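Local coordinates for protein alpha-1,4-endofucoidanase (Mariniflexile fucanivorans, PDB 6DLH) that hydrolyses internal alpha-1,4 linkages of fucoidan, a sulfated fucose polysaccharide, as a retaining endo-acting enzyme of glycoside hydrolase family 107, at residues C203-I208 with Q252-A257; D226-V231 with I267-S272; N246-Y251 with A284-D289. All coordinates share one frame; numbering follows the deposited sequence.

Contact 1: C203-I208 with Q252-A257; sequences CYAEFI and QAFADA
Around Ala205 and Phe254, whose CA atoms come within 5.2 Å of each other, segments 203-208 and 252-257, parts of helices 198-216 and 249-259, run nearly parallel, with axes 16° apart and 8.7 Å distant at closest approach. Such proximity illustrates how alanines let two helices settle against each other. The methyl of Ala205 is the central element: its CB touches Ala253 CB at 3.8 Å and, at the same distance, Phe254 CD1. One turn further along the second helix, Ala257 CB presses on the backbone, lying 3.2 Å from Ala205 O, a tight fit that leaves little latitude for a longer side chain there. Phe254 swings its ring toward the first helix because CG stands beside the backbone N, anti to the carbonyl carbon (chi1 -82°). Its far end, CZ, also approaches Tyr204 CD2 at 4.3 Å, an oblique and looser meeting of two rings. The Tyr204 hydroxyl has its hydrogen-bonding partner in His95. Side chains meet across the seam through carbon atoms alone. On the sheet side, Phe254 meets Phe225 of strand 222-226 edge to face, whereas Cys203 and Ile208 of helix 198-216 rest on Trp172 of helix 168-176.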
# COMPACT_ATOMS: atom_id res chain seq x y z
N CYS A 203 6.38 -23.67 -2.53
CA CYS A 203 5.98 -23.07 -3.80
C CYS A 203 6.15 -21.56 -3.71
O CYS A 203 6.87 -20.96 -4.51
CB CYS A 203 4.53 -23.39 -4.14
SG CYS A 203 4.25 -24.92 -5.08
N TYR A 204 5.51 -20.97 -2.69
CA TYR A 204 5.45 -19.53 -2.49
C TYR A 204 6.86 -18.94 -2.37
O TYR A 204 7.17 -17.94 -3.01
CB TYR A 204 4.57 -19.17 -1.29
CG TYR A 204 4.31 -17.70 -1.14
CD1 TYR A 204 3.25 -17.09 -1.80
CD2 TYR A 204 5.14 -16.89 -0.37
CE1 TYR A 204 3.00 -15.73 -1.68
CE2 TYR A 204 4.91 -15.53 -0.25
CZ TYR A 204 3.84 -14.95 -0.90
OH TYR A 204 3.61 -13.61 -0.79
N ALA A 205 7.70 -19.57 -1.55
CA ALA A 205 9.05 -19.07 -1.34
C ALA A 205 9.82 -19.00 -2.66
O ALA A 205 10.53 -18.02 -2.91
CB ALA A 205 9.77 -19.90 -0.31
N GLU A 206 9.67 -20.03 -3.50
CA GLU A 206 10.52 -20.19 -4.67
C GLU A 206 9.98 -19.38 -5.85
O GLU A 206 10.76 -18.73 -6.54
CB GLU A 206 10.73 -21.67 -5.02
CG GLU A 206 11.58 -21.91 -6.26
CD GLU A 206 13.08 -21.66 -6.12
OE1 GLU A 206 13.60 -21.78 -4.99
OE2 GLU A 206 13.72 -21.36 -7.15
N PHE A 207 8.66 -19.41 -6.08
CA PHE A 207 8.09 -18.86 -7.30
C PHE A 207 7.49 -17.47 -7.09
O PHE A 207 7.56 -16.62 -7.99
CB PHE A 207 7.14 -19.86 -7.96
CG PHE A 207 7.85 -21.03 -8.60
CD1 PHE A 207 7.52 -22.33 -8.26
CD2 PHE A 207 8.88 -20.82 -9.51
CE1 PHE A 207 8.19 -23.40 -8.84
CE2 PHE A 207 9.55 -21.89 -10.09
CZ PHE A 207 9.20 -23.18 -9.75
N ILE A 208 6.88 -17.24 -5.92
CA ILE A 208 6.26 -15.95 -5.64
C ILE A 208 7.26 -15.05 -4.90
O ILE A 208 7.61 -13.99 -5.42
CB ILE A 208 4.92 -16.11 -4.89
CG1 ILE A 208 4.00 -17.13 -5.56
CG2 ILE A 208 4.25 -14.75 -4.71
CD1 ILE A 208 3.49 -16.72 -6.93
N GLN A 252 14.10 -21.49 6.19
CA GLN A 252 15.22 -21.34 5.28
C GLN A 252 14.74 -20.89 3.90
O GLN A 252 15.32 -19.99 3.30
CB GLN A 252 15.98 -22.66 5.15
CG GLN A 252 17.31 -22.52 4.41
CD GLN A 252 18.10 -23.81 4.38
OE1 GLN A 252 17.53 -24.90 4.36
NE2 GLN A 252 19.42 -23.68 4.37
N ALA A 253 13.67 -21.53 3.42
CA ALA A 253 13.15 -21.26 2.09
C ALA A 253 12.83 -19.77 1.96
O ALA A 253 13.22 -19.13 0.99
CB ALA A 253 11.94 -22.12 1.81
N PHE A 254 12.17 -19.23 2.99
CA PHE A 254 11.71 -17.86 3.01
C PHE A 254 12.90 -16.90 3.09
O PHE A 254 12.99 -15.96 2.30
CB PHE A 254 10.68 -17.67 4.12
CG PHE A 254 9.28 -18.08 3.77
CD1 PHE A 254 9.00 -19.37 3.33
CD2 PHE A 254 8.22 -17.20 3.89
CE1 PHE A 254 7.71 -19.76 3.01
CE2 PHE A 254 6.92 -17.58 3.57
CZ PHE A 254 6.67 -18.86 3.13
N ALA A 255 13.83 -17.17 4.02
CA ALA A 255 14.97 -16.29 4.20
C ALA A 255 15.83 -16.24 2.93
O ALA A 255 16.21 -15.16 2.50
CB ALA A 255 15.77 -16.71 5.40
N ASP A 256 16.12 -17.41 2.36
CA ASP A 256 16.95 -17.53 1.16
C ASP A 256 16.30 -16.80 -0.02
O ASP A 256 16.99 -16.16 -0.80
CB ASP A 256 17.21 -18.99 0.79
CG ASP A 256 18.25 -19.69 1.65
OD1 ASP A 256 19.22 -19.02 2.09
OD2 ASP A 256 18.09 -20.90 1.87
N ALA A 257 14.97 -16.94 -0.14
CA ALA A 257 14.22 -16.28 -1.20
C ALA A 257 14.39 -14.76 -1.12
O ALA A 257 14.42 -14.10 -2.15
CB ALA A 257 12.77 -16.68 -1.12

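Contact 2: D226-V231 with I267-S272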
# COMPACT_ATOMS: atom_id res chain seq x y z
N ASP A 226 4.62 -12.75 9.50
CA ASP A 226 3.63 -12.94 10.55
C ASP A 226 3.07 -14.36 10.48
O ASP A 226 3.19 -15.01 9.45
CB ASP A 226 2.51 -11.91 10.38
CG ASP A 226 1.69 -11.63 11.63
OD1 ASP A 226 2.04 -12.16 12.70
OD2 ASP A 226 0.71 -10.86 11.52
N SER A 227 2.46 -14.81 11.59
CA SER A 227 1.74 -16.07 11.64
C SER A 227 2.64 -17.25 11.28
O SER A 227 2.15 -18.27 10.81
CB SER A 227 0.51 -16.03 10.76
OG SER A 227 -0.42 -15.07 11.24
N ALA A 228 3.94 -17.09 11.53
CA ALA A 228 4.98 -18.02 11.11
C ALA A 228 4.89 -19.34 11.88
O ALA A 228 4.98 -20.41 11.28
CB ALA A 228 6.33 -17.37 11.23
N ASP A 229 4.70 -19.28 13.20
CA ASP A 229 4.60 -20.51 13.97
C ASP A 229 3.26 -21.20 13.71
O ASP A 229 3.18 -22.42 13.79
CB ASP A 229 4.91 -20.33 15.46
CG ASP A 229 3.98 -19.37 16.19
OD1 ASP A 229 3.13 -18.75 15.53
OD2 ASP A 229 4.12 -19.25 17.42
N ASN A 230 2.22 -20.41 13.40
CA ASN A 230 0.90 -20.96 13.12
C ASN A 230 0.97 -21.97 11.97
O ASN A 230 0.34 -23.02 12.04
CB ASN A 230 -0.13 -19.88 12.78
CG ASN A 230 -0.35 -18.86 13.87
OD1 ASN A 230 0.52 -18.04 14.16
ND2 ASN A 230 -1.53 -18.87 14.47
N VAL A 231 1.73 -21.63 10.91
CA VAL A 231 1.69 -22.41 9.68
C VAL A 231 2.96 -23.24 9.51
O VAL A 231 2.88 -24.39 9.07
CB VAL A 231 1.37 -21.55 8.44
CG1 VAL A 231 2.42 -20.47 8.19
CG2 VAL A 231 1.19 -22.41 7.19
N ILE A 267 15.70 -10.36 8.39
CA ILE A 267 14.52 -11.23 8.37
C ILE A 267 14.03 -11.43 9.80
O ILE A 267 14.84 -11.58 10.72
CB ILE A 267 14.82 -12.60 7.71
CG1 ILE A 267 15.69 -12.50 6.45
CG2 ILE A 267 13.54 -13.40 7.47
CD1 ILE A 267 15.14 -11.61 5.35
N ALA A 268 12.70 -11.46 9.97
CA ALA A 268 12.08 -11.76 11.25
C ALA A 268 10.82 -12.59 11.03
O ALA A 268 10.03 -12.27 10.15
CB ALA A 268 11.78 -10.49 12.01
N PHE A 269 10.63 -13.61 11.88
CA PHE A 269 9.46 -14.47 11.85
C PHE A 269 8.68 -14.31 13.16
O PHE A 269 9.27 -14.28 14.23
CB PHE A 269 9.88 -15.93 11.69
CG PHE A 269 10.58 -16.23 10.38
CD1 PHE A 269 11.95 -16.09 10.26
CD2 PHE A 269 9.86 -16.65 9.27
CE1 PHE A 269 12.59 -16.36 9.06
CE2 PHE A 269 10.50 -16.92 8.07
CZ PHE A 269 11.86 -16.77 7.97
N ASN A 270 7.35 -14.21 13.06
CA ASN A 270 6.52 -14.15 14.24
C ASN A 270 6.27 -15.56 14.77
O ASN A 270 5.39 -16.27 14.26
CB ASN A 270 5.18 -13.46 13.98
CG ASN A 270 4.37 -13.28 15.25
OD1 ASN A 270 4.82 -13.61 16.34
ND2 ASN A 270 3.16 -12.76 15.11
N ASN A 271 7.03 -15.95 15.79
CA ASN A 271 6.84 -17.22 16.48
C ASN A 271 6.27 -16.98 17.88
O ASN A 271 6.57 -17.73 18.81
CB ASN A 271 8.12 -18.06 16.51
CG ASN A 271 8.61 -18.51 15.15
OD1 ASN A 271 7.82 -18.99 14.33
ND2 ASN A 271 9.89 -18.33 14.89
N SER A 272 5.44 -15.94 18.00
CA SER A 272 4.70 -15.63 19.22
C SER A 272 5.55 -14.81 20.20
O SER A 272 6.77 -14.73 20.08
CB SER A 272 4.12 -16.86 19.88
OG SER A 272 3.14 -17.45 19.05
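The side chains of Asp226 and Asn270 run alongside each other in the same direction, with carboxylate and amide nearly coplanar. Asn270 ND2 donates to Asp226 OD1 over 2.7 Å in an almost straight bond (172°), meeting the oxygen nearly along its C-O direction and keeping it within the amide plane. Asn270 can reach there because CG stands anti to its backbone N (chi1 -175°), which carries the amide alongside the Asp226 side chain. The backbone oxygen of the same residue is held as well: Asp229 N donates to Asn270 O at 3.3 Å, and Ala228 N adds a weak bond, so the first turn of helix 228-233 turns its N-H groups onto this carbonyl. Ala228 CB also fits against Phe269 CB at 3.9 Å and near the edge of the phenyl ring. Asp229 packs closely on Asn271, its CB 3.4 Å from Asn271 OD1, an oxygen hydrogen-bonded to Tyr251 OH.

The two segments leave adjacent parallel strands, 222-226 and 266-269, at their C-terminal ends, the rim where active sites of beta/alpha barrels open. An ethanediol, probably from the crystallisation liquor, lies near Asp226, whose OD2 is hydrogen-bonded to Tyr147 OH, and may mark a pocket; the enzyme's similarity to family 29 fucosidases makes this the probable active-site end.

The solvent side is the Ser272 end, where the serine itself is exposed. Asn270 OD1 accepts from Ser272 N at 2.9 Å, from above the carbonyl plane, closing an Asx turn that bends the chain back to Asp229. There Ser272 OG donates to the syn lone pair of Asp229 OD2 at 2.6 Å. The Asp229 carboxylate extends to this hydroxyl with CG between backbone N and carbonyl carbon (chi1 61°).

Contact 3: N246-Y251 with A284-D289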
# COMPACT_ATOMS: atom_id res chain seq x y z
N ASN A 246 17.62 -28.86 9.61
CA ASN A 246 16.66 -29.81 9.05
C ASN A 246 15.29 -29.63 9.70
O ASN A 246 14.29 -30.14 9.20
CB ASN A 246 17.17 -31.25 9.16
CG ASN A 246 18.38 -31.51 8.29
OD1 ASN A 246 18.24 -31.77 7.09
ND2 ASN A 246 19.56 -31.43 8.87
N ASP A 247 15.24 -28.91 10.83
CA ASP A 247 13.98 -28.65 11.51
C ASP A 247 13.33 -27.37 10.99
O ASP A 247 12.14 -27.17 11.19
CB ASP A 247 14.15 -28.66 13.03
CG ASP A 247 14.59 -30.00 13.59
OD1 ASP A 247 14.22 -31.03 13.00
OD2 ASP A 247 15.31 -30.00 14.60
N GLN A 248 14.13 -26.52 10.32
CA GLN A 248 13.69 -25.18 9.94
C GLN A 248 13.88 -24.97 8.44
O GLN A 248 14.61 -24.06 8.03
CB GLN A 248 14.48 -24.13 10.72
CG GLN A 248 14.50 -24.36 12.22
CD GLN A 248 15.30 -23.30 12.95
OE1 GLN A 248 15.97 -22.46 12.34
NE2 GLN A 248 15.25 -23.34 14.27
N ARG A 249 13.23 -25.81 7.62
CA ARG A 249 13.48 -25.79 6.19
C ARG A 249 12.65 -24.70 5.52
O ARG A 249 13.14 -24.00 4.64
CB ARG A 249 13.23 -27.17 5.55
CG ARG A 249 14.34 -28.18 5.79
CD ARG A 249 15.66 -27.81 5.12
NE ARG A 249 16.70 -28.80 5.35
CZ ARG A 249 17.99 -28.62 5.06
NH1 ARG A 249 18.87 -29.58 5.31
NH2 ARG A 249 18.40 -27.48 4.53
N ILE A 250 11.39 -24.57 5.97
CA ILE A 250 10.51 -23.51 5.51
C ILE A 250 11.09 -22.16 5.90
O ILE A 250 11.11 -21.24 5.08
CB ILE A 250 9.07 -23.71 6.04
CG1 ILE A 250 8.59 -25.15 5.83
CG2 ILE A 250 8.13 -22.69 5.41
CD1 ILE A 250 7.20 -25.43 6.33
N TYR A 251 11.59 -22.05 7.14
CA TYR A 251 12.24 -20.83 7.60
C TYR A 251 13.37 -20.46 6.64
O TYR A 251 13.54 -19.29 6.30
CB TYR A 251 12.68 -20.95 9.06
CG TYR A 251 11.54 -21.00 10.04
CD1 TYR A 251 10.92 -19.83 10.49
CD2 TYR A 251 11.05 -22.21 10.50
CE1 TYR A 251 9.85 -19.88 11.38
CE2 TYR A 251 9.98 -22.27 11.39
CZ TYR A 251 9.39 -21.10 11.83
OH TYR A 251 8.33 -21.18 12.70
N ALA A 284 15.50 -16.88 18.62
CA ALA A 284 15.81 -16.76 17.21
C ALA A 284 15.88 -18.13 16.55
O ALA A 284 16.48 -19.06 17.10
CB ALA A 284 17.12 -16.02 17.05
N THR A 285 15.25 -18.26 15.37
CA THR A 285 15.56 -19.36 14.48
C THR A 285 16.92 -19.08 13.84
O THR A 285 17.55 -18.07 14.15
CB THR A 285 14.49 -19.56 13.40
OG1 THR A 285 14.50 -18.41 12.55
CG2 THR A 285 13.11 -19.81 13.96
N LEU A 286 17.36 -19.97 12.95
CA LEU A 286 18.62 -19.79 12.26
C LEU A 286 18.49 -18.68 11.21
O LEU A 286 19.48 -18.30 10.59
CB LEU A 286 19.05 -21.12 11.63
CG LEU A 286 19.50 -22.21 12.60
CD1 LEU A 286 19.37 -23.59 11.97
CD2 LEU A 286 20.92 -21.97 13.10
N PHE A 287 17.27 -18.15 11.04
CA PHE A 287 16.99 -17.28 9.90
C PHE A 287 16.46 -15.92 10.34
O PHE A 287 16.14 -15.08 9.50
CB PHE A 287 16.14 -18.02 8.86
CG PHE A 287 16.77 -19.30 8.38
CD1 PHE A 287 17.85 -19.28 7.51
CD2 PHE A 287 16.31 -20.53 8.83
CE1 PHE A 287 18.45 -20.46 7.09
CE2 PHE A 287 16.91 -21.71 8.42
CZ PHE A 287 17.98 -21.67 7.55
N ASP A 288 16.41 -15.68 11.66
CA ASP A 288 16.02 -14.40 12.23
C ASP A 288 17.24 -13.49 12.35
O ASP A 288 18.21 -13.84 13.01
CB ASP A 288 15.37 -14.59 13.61
CG ASP A 288 13.93 -15.05 13.56
OD1 ASP A 288 13.07 -14.25 13.13
OD2 ASP A 288 13.68 -16.21 13.97
N ASP A 289 17.16 -12.31 11.72
CA ASP A 289 18.17 -11.28 11.90
C ASP A 289 17.72 -10.35 13.02
O ASP A 289 18.55 -9.71 13.66
CB ASP A 289 18.41 -10.49 10.61
CG ASP A 289 19.00 -11.33 9.49
OD1 ASP A 289 20.21 -11.64 9.57
OD2 ASP A 289 18.25 -11.66 8.55
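Gln248 and Leu286 share the one hydrogen bond between segments 246-251 and 284-289. Leu286 N donates to Gln248 OE1 over 2.9 Å at 172°, arriving in the carbonyl plane on a lone pair. The glutamine chain is extended beyond CG (chi2 180°), which carries its amide from just before helix 249-259 to the loop that faces it, where OE1 also lies 3.4 Å from Thr285 CB. With an alanine here in place of the glutamine, Leu286 N is likely to be left without its acceptor and a gap opened beside Thr285.

Ring contacts form the second group. Thr285 CG2 sits over one face of Tyr251, 4.2 Å from the ring centroid and 15° off its normal, a CH-pi contact in which the threonine side chain crosses the tyrosine at about a right angle. Phe287 packs nearer the backbone: its CD2 meets Tyr251 CB at 3.7 Å, and CE2 comes within 3.3 Å of Gln248 O, both obliquely.

The third group is internal to the loop and shapes it. Residues Thr285 to Asp288 make a type I beta turn. Asp288 OD2 accepts from Thr285 N through its anti lone pair and, from above the carboxylate plane, from Thr285 OG1 at 2.7 Å; that hydroxyl in turn accepts from Phe287 N at 3.2 Å, an ST turn. The other carboxylate oxygen of Asp288 is hydrogen-bonded to Phe269 N, tying the turn to the end strand of the parallel sheet.

The chemistry implies a division of labour: the turn is held in shape largely by its own polar groups, while the glutamine amide together with the Tyr251 face and the Phe287 ring probably sets where it lies against the helix start, not far from the calcium-binding residues Arg332 and Asn335.

Followed from the N terminus, the chain passes 203-208, 226-231 and 246-251 before any partner returns. Contact 1 closes first, at 252-257, then contact 2 at 267-272 and contact 3 at 284-289; each loop opens before the previous one shuts, so all three cross and none nests. Contact 1 joins helices 198-216 and 249-259, contact 2 the start of helix 228-233 to the end of strand 266-269, and contact 3 the start of helix 249-259 to the loop after that strand. Direct touches join them: Phe254 CB packs on Phe269 CE2 between contacts 1 and 2, Gln252 and Ala255 meet Phe287 between contacts 1 and 3, and Ile267 O probably accepts from Asp289 N between contacts 2 and 3.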